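Local coordinates for possible metal-dependent hydrolase (Veillonella parvula, PDB 3RPC), which binds two zinc ions in a metallo-beta-lactamase-like fold and is probably a metal-dependent hydrolase whose substrate is not known, at residues Thr124-Gly129 with Gly152-Ala157; Pro161-Val166 with Pro184-Met189. All coordinates share one frame; numbering follows the deposited sequence.

Interaction 1. Residues Thr124-Gly129 with Gly152-Ala157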
loop_
_atom_site.group_PDB
_atom_site.type_symbol
_atom_site.label_atom_id
_atom_site.label_comp_id
_atom_site.label_asym_id
_atom_site.label_seq_id
_atom_site.Cartn_x
_atom_site.Cartn_y
_atom_site.Cartn_z
ATOM N N THR A 124 17.142 9.067 -7.911
ATOM C CA THR A 124 16.538 8.063 -7.049
ATOM C C THR A 124 15.063 7.907 -7.404
ATOM O O THR A 124 14.326 8.893 -7.467
ATOM C CB THR A 124 16.685 8.438 -5.558
ATOM O OG1 THR A 124 18.081 8.554 -5.241
ATOM C CG2 THR A 124 16.065 7.371 -4.680
ATOM N N LEU A 125 14.648 6.673 -7.652
ATOM C CA LEU A 125 13.257 6.363 -7.956
ATOM C C LEU A 125 12.681 5.612 -6.773
ATOM O O LEU A 125 13.185 4.555 -6.405
ATOM C CB LEU A 125 13.135 5.489 -9.209
ATOM C CG LEU A 125 13.517 6.079 -10.570
ATOM C CD1 LEU A 125 15.024 6.068 -10.771
ATOM C CD2 LEU A 125 12.854 5.313 -11.714
ATOM N N ARG A 126 11.619 6.153 -6.183
ATOM C CA ARG A 126 11.024 5.528 -5.009
ATOM C C ARG A 126 9.605 5.101 -5.330
ATOM O O ARG A 126 8.807 5.895 -5.831
ATOM C CB ARG A 126 10.976 6.506 -3.836
ATOM C CG ARG A 126 12.265 7.203 -3.502
ATOM C CD ARG A 126 12.088 8.004 -2.203
ATOM N NE ARG A 126 13.296 8.727 -1.820
ATOM C CZ ARG A 126 14.320 8.182 -1.173
ATOM N NH1 ARG A 126 14.287 6.901 -0.828
ATOM N NH2 ARG A 126 15.384 8.918 -0.872
ATOM N N LYS A 127 9.282 3.852 -5.036
ATOM C CA LYS A 127 7.936 3.365 -5.284
ATOM C C LYS A 127 6.954 3.917 -4.272
ATOM O O LYS A 127 7.218 3.912 -3.062
ATOM C CB LYS A 127 7.892 1.837 -5.280
ATOM C CG LYS A 127 6.481 1.290 -5.483
ATOM C CD LYS A 127 6.470 -0.187 -5.833
ATOM C CE LYS A 127 6.857 -1.048 -4.653
ATOM N NZ LYS A 127 6.987 -2.477 -5.048
ATOM N N THR A 128 5.816 4.387 -4.759
ATOM C CA THR A 128 4.746 4.827 -3.867
ATOM C C THR A 128 3.548 3.895 -4.021
ATOM O O THR A 128 3.378 3.237 -5.063
ATOM C CB THR A 128 4.320 6.283 -4.149
ATOM O OG1 THR A 128 3.785 6.386 -5.476
ATOM C CG2 THR A 128 5.512 7.227 -4.017
ATOM N N GLY A 129 2.710 3.842 -2.990
ATOM C CA GLY A 129 1.544 2.982 -3.023
ATOM C C GLY A 129 0.345 3.585 -3.726
ATOM O O GLY A 129 0.332 4.769 -4.073
ATOM N N GLY A 152 2.902 4.467 -7.886
ATOM C CA GLY A 152 3.408 5.762 -8.292
ATOM C C GLY A 152 4.918 5.745 -8.107
ATOM O O GLY A 152 5.486 4.761 -7.609
ATOM N N VAL A 153 5.578 6.814 -8.538
ATOM C CA VAL A 153 7.027 6.915 -8.414
ATOM C C VAL A 153 7.408 8.329 -7.996
ATOM O O VAL A 153 6.912 9.311 -8.552
ATOM C CB VAL A 153 7.734 6.579 -9.748
ATOM C CG1 VAL A 153 9.250 6.604 -9.562
ATOM C CG2 VAL A 153 7.269 5.226 -10.266
ATOM N N ILE A 154 8.274 8.419 -6.992
ATOM C CA ILE A 154 8.921 9.669 -6.616
ATOM C C ILE A 154 10.307 9.702 -7.271
ATOM O O ILE A 154 11.074 8.746 -7.147
ATOM C CB ILE A 154 9.052 9.770 -5.073
ATOM C CG1 ILE A 154 7.707 10.171 -4.449
ATOM C CG2 ILE A 154 10.145 10.755 -4.681
ATOM C CD1 ILE A 154 7.360 11.642 -4.623
ATOM N N PHE A 155 10.597 10.764 -8.019
ATOM C CA PHE A 155 11.928 10.946 -8.614
ATOM C C PHE A 155 12.656 12.062 -7.858
ATOM O O PHE A 155 12.147 13.180 -7.754
ATOM C CB PHE A 155 11.849 11.351 -10.097
ATOM C CG PHE A 155 11.121 10.371 -10.983
ATOM C CD1 PHE A 155 11.828 9.517 -11.822
ATOM C CD2 PHE A 155 9.738 10.331 -11.011
ATOM C CE1 PHE A 155 11.164 8.638 -12.663
ATOM C CE2 PHE A 155 9.064 9.450 -11.852
ATOM C CZ PHE A 155 9.778 8.596 -12.673
ATOM N N GLU A 156 13.837 11.758 -7.329
ATOM C CA GLU A 156 14.658 12.743 -6.631
ATOM C C GLU A 156 16.034 12.822 -7.271
ATOM O O GLU A 156 16.570 11.811 -7.717
ATOM C CB GLU A 156 14.824 12.360 -5.165
ATOM C CG GLU A 156 13.538 12.380 -4.377
ATOM C CD GLU A 156 13.719 11.862 -2.964
ATOM O OE1 GLU A 156 14.669 11.087 -2.730
ATOM O OE2 GLU A 156 12.919 12.236 -2.087
ATOM N N ALA A 157 16.606 14.020 -7.310
ATOM C CA ALA A 157 17.978 14.194 -7.792
ATOM C C ALA A 157 18.523 15.520 -7.279
ATOM O O ALA A 157 17.756 16.443 -6.999
ATOM C CB ALA A 157 18.028 14.142 -9.319
#
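Glu156 OE1 takes two bonds from one guanidinium: Arg126 NE and Arg126 NH2 each lie 2.9 Å from it, a side-on salt bridge in which both nitrogens converge on a single oxygen. The guanidinium and carboxylate planes stand 83° apart. NH2 meets OE1 on its syn side, tilted 18° from the carboxylate plane, while NE approaches from well above that plane. Thr124 turns OG1 beside its backbone nitrogen (chi1 -59°), which leaves the CG2 methyl 4.0 Å above the guanidinium plane, over its centre. Beneath the salt bridge, 124-128 and 152-156 are antiparallel neighbours in one of the two sheets of the metallo-beta-lactamase fold. Thr124, Arg126 and Thr128 form hydrogen-bonded pairs with Glu156, Ile154 and Gly152; Arg126 N to Ile154 O is 2.8 Å. Their face is covered by helix 173-182, where Phe182 touches Arg126, Ile154 and Glu156. Thr128 CG2 packs on Ile154 CG1 at 3.7 Å, the two side chains crossing at about a right angle. On the other face, Leu125 CD2 reaches Phe155 CE1 at 3.8 Å, and Val153 CG1 lies over one face of that ring toward its rim. The Phe155 ring also meets Phe24 of the opposing sheet.

Interaction 2. Residues Pro161-Val166 with Pro184-Met189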
loop_
_atom_site.group_PDB
_atom_site.type_symbol
_atom_site.label_atom_id
_atom_site.label_comp_id
_atom_site.label_asym_id
_atom_site.label_seq_id
_atom_site.Cartn_x
_atom_site.Cartn_y
_atom_site.Cartn_z
ATOM N N PRO A 161 13.881 19.518 -8.980
ATOM C CA PRO A 161 12.592 19.369 -8.303
ATOM C C PRO A 161 12.297 17.898 -8.078
ATOM O O PRO A 161 12.569 17.070 -8.943
ATOM C CB PRO A 161 11.589 19.957 -9.311
ATOM C CG PRO A 161 12.283 19.857 -10.644
ATOM C CD PRO A 161 13.744 20.078 -10.340
ATOM N N THR A 162 11.761 17.574 -6.908
ATOM C CA THR A 162 11.274 16.234 -6.665
ATOM C C THR A 162 9.954 16.086 -7.404
ATOM O O THR A 162 9.071 16.929 -7.277
ATOM C CB THR A 162 11.080 15.994 -5.173
ATOM O OG1 THR A 162 12.363 15.991 -4.539
ATOM C CG2 THR A 162 10.379 14.661 -4.927
ATOM N N VAL A 163 9.847 15.025 -8.194
ATOM C CA VAL A 163 8.679 14.789 -9.030
ATOM C C VAL A 163 7.898 13.584 -8.521
ATOM O O VAL A 163 8.460 12.504 -8.340
ATOM C CB VAL A 163 9.096 14.535 -10.492
ATOM C CG1 VAL A 163 7.881 14.272 -11.360
ATOM C CG2 VAL A 163 9.905 15.715 -11.024
ATOM N N TYR A 164 6.594 13.771 -8.300
ATOM C CA TYR A 164 5.722 12.689 -7.845
ATOM C C TYR A 164 4.805 12.293 -8.990
ATOM O O TYR A 164 3.878 13.030 -9.332
ATOM C CB TYR A 164 4.894 13.151 -6.635
ATOM C CG TYR A 164 3.971 12.119 -6.011
ATOM C CD1 TYR A 164 4.098 10.752 -6.276
ATOM C CD2 TYR A 164 2.958 12.522 -5.147
ATOM C CE1 TYR A 164 3.237 9.818 -5.677
ATOM C CE2 TYR A 164 2.108 11.614 -4.567
ATOM C CZ TYR A 164 2.237 10.270 -4.832
ATOM O OH TYR A 164 1.358 9.389 -4.220
ATOM N N LEU A 165 5.084 11.145 -9.601
ATOM C CA LEU A 165 4.195 10.538 -10.580
ATOM C C LEU A 165 3.198 9.716 -9.775
ATOM O O LEU A 165 3.508 8.639 -9.281
ATOM C CB LEU A 165 5.009 9.645 -11.518
ATOM C CG LEU A 165 4.266 8.879 -12.602
ATOM C CD1 LEU A 165 3.850 9.805 -13.733
ATOM C CD2 LEU A 165 5.181 7.772 -13.138
ATOM N N VAL A 166 1.992 10.242 -9.605
ATOM C CA VAL A 166 1.075 9.654 -8.629
ATOM C C VAL A 166 0.565 8.271 -9.051
ATOM O O VAL A 166 0.410 7.364 -8.216
ATOM C CB VAL A 166 -0.109 10.588 -8.365
ATOM C CG1 VAL A 166 -1.058 9.972 -7.322
ATOM C CG2 VAL A 166 0.403 11.940 -7.881
ATOM N N PRO A 184 7.017 16.561 -2.712
ATOM C CA PRO A 184 7.279 16.801 -4.136
ATOM C C PRO A 184 6.995 18.234 -4.580
ATOM O O PRO A 184 6.032 18.866 -4.117
ATOM C CB PRO A 184 6.338 15.820 -4.846
ATOM C CG PRO A 184 5.257 15.521 -3.836
ATOM C CD PRO A 184 5.936 15.582 -2.494
ATOM N N ASN A 185 7.842 18.722 -5.481
ATOM C CA ASN A 185 7.716 20.057 -6.054
ATOM C C ASN A 185 6.909 20.049 -7.345
ATOM O O ASN A 185 6.394 21.085 -7.765
ATOM C CB ASN A 185 9.110 20.635 -6.316
ATOM C CG ASN A 185 10.020 20.505 -5.114
ATOM O OD1 ASN A 185 10.972 19.733 -5.132
ATOM N ND2 ASN A 185 9.718 21.244 -4.053
ATOM N N VAL A 186 6.819 18.876 -7.973
ATOM C CA VAL A 186 6.041 18.678 -9.197
ATOM C C VAL A 186 5.201 17.430 -9.003
ATOM O O VAL A 186 5.724 16.401 -8.567
ATOM C CB VAL A 186 6.959 18.488 -10.425
ATOM C CG1 VAL A 186 6.133 18.226 -11.698
ATOM C CG2 VAL A 186 7.853 19.703 -10.603
ATOM N N ILE A 187 3.907 17.515 -9.298
ATOM C CA ILE A 187 3.004 16.397 -9.048
ATOM C C ILE A 187 2.204 16.091 -10.303
ATOM O O ILE A 187 1.395 16.909 -10.741
ATOM C CB ILE A 187 2.060 16.721 -7.867
ATOM C CG1 ILE A 187 2.898 17.080 -6.629
ATOM C CG2 ILE A 187 1.104 15.554 -7.590
ATOM C CD1 ILE A 187 2.061 17.583 -5.442
ATOM N N ILE A 188 2.450 14.923 -10.891
ATOM C CA ILE A 188 1.799 14.525 -12.132
ATOM C C ILE A 188 0.665 13.568 -11.766
ATOM O O ILE A 188 0.915 12.489 -11.222
ATOM C CB ILE A 188 2.802 13.838 -13.086
ATOM C CG1 ILE A 188 3.966 14.780 -13.397
ATOM C CG2 ILE A 188 2.116 13.414 -14.371
ATOM C CD1 ILE A 188 5.149 14.082 -14.057
HETATM N N MSE A 189 -0.572 13.982 -12.051
HETATM C CA MSE A 189 -1.775 13.285 -11.594
HETATM C C MSE A 189 -2.618 12.777 -12.750
HETATM O O MSE A 189 -2.783 13.475 -13.754
HETATM C CB MSE A 189 -2.659 14.250 -10.798
HETATM C CG MSE A 189 -1.967 15.014 -9.690
HETATM SE SE MSE A 189 -3.228 16.288 -8.905
HETATM C CE MSE A 189 -4.596 15.049 -8.258
#
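Pro184 lies alongside Tyr164, its CB and CG against the root of the tyrosine side chain: Pro184 CB is 3.5 Å from Tyr164 CB, and Pro184 CG leans toward Tyr164 CD2. Val166 CG2 fills the next hollow, 3.7 Å above the Tyr164 ring plane and over its centre. The same methyl meets Ile187 CG2 at 3.7 Å, in the corner between the ring and Ile187. Strands 163-165 and 186-189 run parallel, joined through helix 173-182 as a beta-alpha-beta unit, and Leu179 of that helix packs on Tyr164, Pro184 and Ile187. On the opposite face, Val163 and Val186 stand side by side. Ile188 straddles the next step: its CD1 reaches back to Val163 CG1 at 3.8 Å, while its CG2 meets Leu165 CD1. At the Pro161-Thr162 end Asn185 folds back over that link; chi1 of -49° sets CG beside its own backbone N, and OD1 accepts Thr162 N at 2.9 Å, in the carbonyl plane and on a lone pair. Thr162 O takes both Asn185 N (2.8 Å) and Val186 N (3.1 Å). Backbone bonds run the whole length, but the polar side-chain bond of Asn185 is confined to this end; further along, side-chain contacts are almost wholly apolar.

Overall arrangement
Of the four strands, 123-128 comes first in the chain, which then passes through helices 135-138 and 143-147 and returns as strand 152-156, where interaction 1 closes that excursion. A short connection leads to strand 163-165, and helix 173-182 carries the chain over to 186-190, where interaction 2 closes the beta-alpha-beta crossover. The two closures follow in series, neither nested nor crossed. Because 152-156 and 163-165 are adjacent antiparallel strands, probably hydrogen-bonded from Phe155 N to Val163 O and from Leu165 N to Val153 O, the contacts form four consecutive strands of one mixed sheet. Ile154 and Thr128 pack on Tyr164 beneath helix 173-182. His132 and Asp168, both zinc ligands, follow strands 123-128 and 163-165 in the chain.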